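Local coordinates for protein glutamine cyclotransferase (PDB 6QRO) that probably converts N-terminal glutamine of peptides into pyroglutamate, as a zinc-dependent type II glutaminyl cyclase of the peptidase M28 family, at residues 143-148 with 307-312; 227-232 with 266-271. All blocks are in the same frame, centred on the assembly; numbering follows the deposited sequence.

Interaction 1: residues 143-148 with 307-312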
loop_
_atom_site.group_PDB
_atom_site.type_symbol
_atom_site.label_atom_id
_atom_site.label_comp_id
_atom_site.label_asym_id
_atom_site.label_seq_id
_atom_site.Cartn_x
_atom_site.Cartn_y
_atom_site.Cartn_z
ATOM N N LEU A 143 -9.477 0.481 -2.652
ATOM C CA LEU A 143 -10.643 -0.180 -3.229
ATOM C C LEU A 143 -11.896 0.683 -3.123
ATOM O O LEU A 143 -12.704 0.737 -4.061
ATOM C CB LEU A 143 -10.862 -1.520 -2.527
ATOM C CG LEU A 143 -9.960 -2.651 -3.006
ATOM C CD1 LEU A 143 -10.158 -3.924 -2.175
ATOM C CD2 LEU A 143 -10.324 -2.906 -4.452
ATOM N N GLU A 144 -12.089 1.343 -1.982
ATOM C CA GLU A 144 -13.204 2.272 -1.825
ATOM C C GLU A 144 -13.001 3.530 -2.680
ATOM O O GLU A 144 -13.962 4.068 -3.244
ATOM C CB GLU A 144 -13.369 2.604 -0.336
ATOM C CG GLU A 144 -14.369 3.684 0.022
ATOM C CD GLU A 144 -15.781 3.349 -0.445
ATOM O OE1 GLU A 144 -16.616 4.275 -0.502
ATOM O OE2 GLU A 144 -16.064 2.163 -0.734
ATOM N N ILE A 145 -11.757 4.015 -2.791
ATOM C CA ILE A 145 -11.463 5.117 -3.712
ATOM C C ILE A 145 -11.919 4.774 -5.124
ATOM O O ILE A 145 -12.514 5.605 -5.818
ATOM C CB ILE A 145 -9.971 5.483 -3.684
ATOM C CG1 ILE A 145 -9.576 5.991 -2.298
ATOM C CG2 ILE A 145 -9.640 6.503 -4.782
ATOM C CD1 ILE A 145 -8.298 6.773 -2.284
ATOM N N ALA A 146 -11.616 3.560 -5.586
ATOM C CA ALA A 146 -12.066 3.142 -6.909
ATOM C C ALA A 146 -13.579 3.236 -7.020
ATOM O O ALA A 146 -14.117 3.659 -8.051
ATOM C CB ALA A 146 -11.596 1.713 -7.191
ATOM N N ARG A 147 -14.279 2.845 -5.958
ATOM C CA ARG A 147 -15.727 2.952 -5.937
ATOM C C ARG A 147 -16.153 4.412 -6.044
ATOM O O ARG A 147 -16.995 4.768 -6.873
ATOM C CB ARG A 147 -16.256 2.302 -4.663
ATOM C CG ARG A 147 -17.474 1.460 -4.888
ATOM C CD ARG A 147 -17.721 0.593 -3.679
ATOM N NE ARG A 147 -17.878 1.438 -2.517
ATOM C CZ ARG A 147 -19.043 1.884 -2.082
ATOM N NH1 ARG A 147 -20.154 1.539 -2.721
ATOM N NH2 ARG A 147 -19.089 2.672 -1.013
ATOM N N GLN A 148 -15.532 5.279 -5.245
ATOM C CA GLN A 148 -15.899 6.691 -5.240
ATOM C C GLN A 148 -15.607 7.377 -6.571
ATOM O O GLN A 148 -16.389 8.224 -7.015
ATOM C CB GLN A 148 -15.192 7.420 -4.097
ATOM C CG GLN A 148 -15.539 6.862 -2.737
ATOM C CD GLN A 148 -17.041 6.759 -2.507
ATOM O OE1 GLN A 148 -17.815 7.593 -2.967
ATOM N NE2 GLN A 148 -17.457 5.718 -1.802
ATOM N N GLU A 307 -10.672 10.060 3.438
ATOM C CA GLU A 307 -11.183 11.414 3.234
ATOM C C GLU A 307 -10.096 12.355 2.721
ATOM O O GLU A 307 -10.346 13.176 1.830
ATOM C CB GLU A 307 -11.734 11.945 4.558
ATOM C CG GLU A 307 -13.021 11.287 5.055
ATOM C CD GLU A 307 -14.271 11.841 4.388
ATOM O OE1 GLU A 307 -14.164 12.877 3.695
ATOM O OE2 GLU A 307 -15.356 11.247 4.560
ATOM N N THR A 308 -8.872 12.225 3.250
ATOM C CA THR A 308 -7.792 13.131 2.862
ATOM C C THR A 308 -7.400 12.962 1.400
ATOM O O THR A 308 -7.287 13.942 0.656
ATOM C CB THR A 308 -6.583 12.924 3.774
ATOM O OG1 THR A 308 -6.959 13.205 5.121
ATOM C CG2 THR A 308 -5.465 13.863 3.380
ATOM N N ILE A 309 -7.183 11.725 0.967
ATOM C CA ILE A 309 -6.762 11.483 -0.408
ATOM C C ILE A 309 -7.865 11.852 -1.400
ATOM O O ILE A 309 -7.600 12.429 -2.461
ATOM C CB ILE A 309 -6.301 10.025 -0.531
ATOM C CG1 ILE A 309 -5.123 9.822 0.414
ATOM C CG2 ILE A 309 -5.921 9.691 -1.979
ATOM C CD1 ILE A 309 -4.699 8.430 0.530
ATOM N N LEU A 310 -9.110 11.509 -1.085
ATOM C CA LEU A 310 -10.223 11.905 -1.941
ATOM C C LEU A 310 -10.277 13.425 -2.114
ATOM O O LEU A 310 -10.564 13.925 -3.205
ATOM C CB LEU A 310 -11.528 11.355 -1.373
ATOM C CG LEU A 310 -11.724 9.867 -1.693
ATOM C CD1 LEU A 310 -13.069 9.414 -1.204
ATOM C CD2 LEU A 310 -11.590 9.601 -3.188
ATOM N N ASN A 311 -10.045 14.173 -1.037
ATOM C CA ASN A 311 -10.022 15.628 -1.129
ATOM C C ASN A 311 -8.921 16.125 -2.069
ATOM O O ASN A 311 -9.172 16.976 -2.933
ATOM C CB ASN A 311 -9.846 16.214 0.277
ATOM C CG ASN A 311 -9.957 17.727 0.305
ATOM O OD1 ASN A 311 -11.033 18.277 0.541
ATOM N ND2 ASN A 311 -8.835 18.410 0.064
ATOM N N VAL A 312 -7.696 15.581 -1.934
ATOM C CA VAL A 312 -6.562 16.081 -2.716
ATOM C C VAL A 312 -6.708 15.728 -4.197
ATOM O O VAL A 312 -6.386 16.547 -5.070
ATOM C CB VAL A 312 -5.209 15.595 -2.136
ATOM C CG1 VAL A 312 -5.091 15.910 -0.653
ATOM C CG2 VAL A 312 -4.949 14.120 -2.380
#
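I145 overlaps both I309 and L310, using a different branch for each. Its CD1 ends 3.8 Å from CG2 of I309, the two side chains crossing at about a right angle. Its other branch, CG2, lies 4.0 Å from CD2 of L310, and here the side chains run past each other in opposite directions. The torsions account for the division: chi1 (-63°) sets CG2 anti to the backbone N and CG1 anti to the carbonyl carbon, and the extended second torsion carries CD1 on to I309. One turn further along its helix, Q148 brings aliphatic carbon to the same leucine, its CG 3.9 Å from CD1 of L310, while the bend at chi2 (-52°) turns the side chain away from the partner helix after CG. The methyls of L310 are thus shared out, CD2 to I145 and CD1 to Q148. This is helix-helix packing in the alpha/beta fold of the M28 family, between helices 132-151 and 299-314. The axes of the two short segments approach to 10.9 Å, with a signed crossing angle of -40°, a spacing bridged by side chains. The polar side of 143-148 is turned elsewhere: R147 NE donates to OE2 of E144 at 2.6 Å in a salt bridge, nearly in the guanidinium plane. Beyond the pair, S33 also bonds to E144 OE2, and A236 of helix 227-239 lies against V312.

Interaction 2: residues 227-232 with 266-271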
loop_
_atom_site.group_PDB
_atom_site.type_symbol
_atom_site.label_atom_id
_atom_site.label_comp_id
_atom_site.label_asym_id
_atom_site.label_seq_id
_atom_site.Cartn_x
_atom_site.Cartn_y
_atom_site.Cartn_z
ATOM N N ALA A 227 8.548 16.463 -1.541
ATOM C CA ALA A 227 8.320 17.456 -0.499
ATOM C C ALA A 227 7.053 18.247 -0.766
ATOM O O ALA A 227 6.231 18.441 0.133
ATOM C CB ALA A 227 9.515 18.406 -0.395
ATOM N N ARG A 228 6.869 18.705 -2.007
ATOM C CA ARG A 228 5.703 19.529 -2.317
ATOM C C ARG A 228 4.398 18.764 -2.101
ATOM O O ARG A 228 3.371 19.364 -1.766
ATOM C CB ARG A 228 5.821 20.064 -3.747
ATOM C CG ARG A 228 4.558 20.679 -4.321
ATOM C CD ARG A 228 4.744 21.202 -5.742
ATOM N NE ARG A 228 6.054 20.916 -6.326
ATOM C CZ ARG A 228 6.869 21.837 -6.835
ATOM N NH1 ARG A 228 8.037 21.484 -7.357
ATOM N NH2 ARG A 228 6.519 23.118 -6.830
ATOM N N TYR A 229 4.421 17.440 -2.249
ATOM C CA TYR A 229 3.208 16.653 -2.085
ATOM C C TYR A 229 2.993 16.179 -0.652
ATOM O O TYR A 229 1.842 16.006 -0.234
ATOM C CB TYR A 229 3.219 15.523 -3.103
ATOM C CG TYR A 229 3.367 16.143 -4.470
ATOM C CD1 TYR A 229 2.315 16.857 -5.034
ATOM C CD2 TYR A 229 4.552 16.044 -5.188
ATOM C CE1 TYR A 229 2.443 17.455 -6.268
ATOM C CE2 TYR A 229 4.686 16.639 -6.437
ATOM C CZ TYR A 229 3.624 17.337 -6.967
ATOM O OH TYR A 229 3.728 17.935 -8.199
ATOM N N VAL A 230 4.062 15.977 0.122
ATOM C CA VAL A 230 3.893 15.828 1.568
ATOM C C VAL A 230 3.171 17.045 2.135
ATOM O O VAL A 230 2.252 16.916 2.956
ATOM C CB VAL A 230 5.255 15.592 2.243
ATOM C CG1 VAL A 230 5.088 15.435 3.750
ATOM C CG2 VAL A 230 5.916 14.360 1.644
ATOM N N GLU A 231 3.564 18.249 1.708
ATOM C CA GLU A 231 2.871 19.451 2.174
ATOM C C GLU A 231 1.421 19.452 1.718
ATOM O O GLU A 231 0.521 19.778 2.494
ATOM C CB GLU A 231 3.581 20.710 1.666
ATOM C CG GLU A 231 4.843 21.004 2.403
ATOM C CD GLU A 231 4.634 20.876 3.893
ATOM O OE1 GLU A 231 5.192 19.933 4.508
ATOM O OE2 GLU A 231 3.859 21.693 4.435
ATOM N N LYS A 232 1.186 19.052 0.465
ATOM C CA LYS A 232 -0.158 18.965 -0.091
ATOM C C LYS A 232 -1.038 18.010 0.720
ATOM O O LYS A 232 -2.201 18.316 1.015
ATOM C CB LYS A 232 -0.048 18.513 -1.554
ATOM C CG LYS A 232 -1.300 18.667 -2.396
ATOM C CD LYS A 232 -1.109 18.094 -3.802
ATOM C CE LYS A 232 -0.344 19.069 -4.672
ATOM N NZ LYS A 232 -1.231 20.002 -5.417
ATOM N N ARG A 266 11.502 8.220 -11.424
ATOM C CA ARG A 266 11.772 9.574 -10.932
ATOM C C ARG A 266 10.464 10.324 -10.693
ATOM O O ARG A 266 10.420 11.558 -10.630
ATOM C CB ARG A 266 12.711 10.347 -11.867
ATOM C CG ARG A 266 14.215 10.064 -11.644
ATOM C CD ARG A 266 14.648 8.620 -11.967
ATOM N NE ARG A 266 14.648 8.285 -13.393
ATOM C CZ ARG A 266 14.929 7.073 -13.874
ATOM N NH1 ARG A 266 15.242 6.077 -13.051
ATOM N NH2 ARG A 266 14.904 6.851 -15.180
ATOM N N THR A 267 9.415 9.563 -10.427
ATOM C CA THR A 267 8.130 10.141 -10.090
ATOM C C THR A 267 8.126 10.448 -8.606
ATOM O O THR A 267 8.384 9.551 -7.802
ATOM C CB THR A 267 6.992 9.163 -10.399
ATOM O OG1 THR A 267 6.904 8.914 -11.809
ATOM C CG2 THR A 267 5.662 9.720 -9.864
ATOM N N PRO A 268 7.828 11.682 -8.208
ATOM C CA PRO A 268 7.827 12.002 -6.778
ATOM C C PRO A 268 6.731 11.222 -6.071
ATOM O O PRO A 268 5.553 11.324 -6.411
ATOM C CB PRO A 268 7.588 13.517 -6.755
ATOM C CG PRO A 268 7.052 13.869 -8.087
ATOM C CD PRO A 268 7.555 12.859 -9.054
ATOM N N CYS A 269 7.136 10.443 -5.070
ATOM C CA CYS A 269 6.229 9.551 -4.367
ATOM C C CYS A 269 6.338 9.774 -2.868
ATOM O O CYS A 269 7.431 9.988 -2.330
ATOM C CB CYS A 269 6.526 8.077 -4.698
ATOM S SG CYS A 269 6.225 7.609 -6.422
ATOM N N LEU A 270 5.192 9.700 -2.200
ATOM C CA LEU A 270 5.101 9.833 -0.759
ATOM C C LEU A 270 4.545 8.537 -0.188
ATOM O O LEU A 270 3.887 7.760 -0.891
ATOM C CB LEU A 270 4.211 11.037 -0.360
ATOM C CG LEU A 270 2.726 11.019 -0.733
ATOM C CD1 LEU A 270 1.914 10.614 0.497
ATOM C CD2 LEU A 270 2.228 12.358 -1.317
ATOM N N ASP A 271 4.876 8.277 1.072
ATOM C CA ASP A 271 4.393 7.101 1.781
ATOM C C ASP A 271 3.559 7.579 2.952
ATOM O O ASP A 271 4.024 8.376 3.772
ATOM C CB ASP A 271 5.547 6.208 2.257
ATOM C CG ASP A 271 5.082 4.821 2.684
ATOM O OD1 ASP A 271 3.860 4.536 2.637
ATOM O OD2 ASP A 271 5.952 3.987 3.016
#
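Y229 meets the segment 266-271 at two levels. At its root, CB lies 3.8 Å from CD2 of L270, and the same methyl is 3.8 Å from the backbone O of Y229, so it rests against the helix backbone as well as the side chain. The chi1 of -56° sets CG anti to the carbonyl carbon and carries the ring on to P268, where CE2 comes within 4.0 Å of the proline CG at an oblique inclination. The ring has company from its own helix: CG of R228 sits over the centre of one face, 4.3 Å above the plane, and CD of K232 lies at the edge. F202, just before strand 203-207, stacks with it too. Alongside, V230 CG2 reaches CB of L270 at 4.2 Å. L270 and P268, two residues apart, both direct their CB toward the helix, while C269 between them points away and packs on helix 257-265. The contact therefore lays the first turn of helix 227-239 against the sheet at one of its two edge strands, 269-273, and the residue leading into it. Since every meeting of side chains is between carbon atoms, the pairing rests on shape and partly buried apolar packing, without the directional restraint of a hydrogen bond.

In the fold
After two helices and three strands, helix 132-151 supplies residues 143-148, the first of the four segments. The chain then passes through strands 157-163 and 203-207 before helix 227-239, whose start opens interaction 2. That smaller loop closes at 266-271, with 33 residues between its segments, as the chain enters edge strand 269-273. Helix 299-314 follows and closes interaction 1 across 158 residues, so interaction 2 is nested inside it. Their centres are about 17 Å apart, yet they touch: V312 CG1 lies 4.1 Å from K232 O. Helix 227-239 thus adjoins both the edge strand and helix 299-314, which in turn packs on helix 132-151. Both contacts lie away from the zinc site formed by D134, D167 and H288.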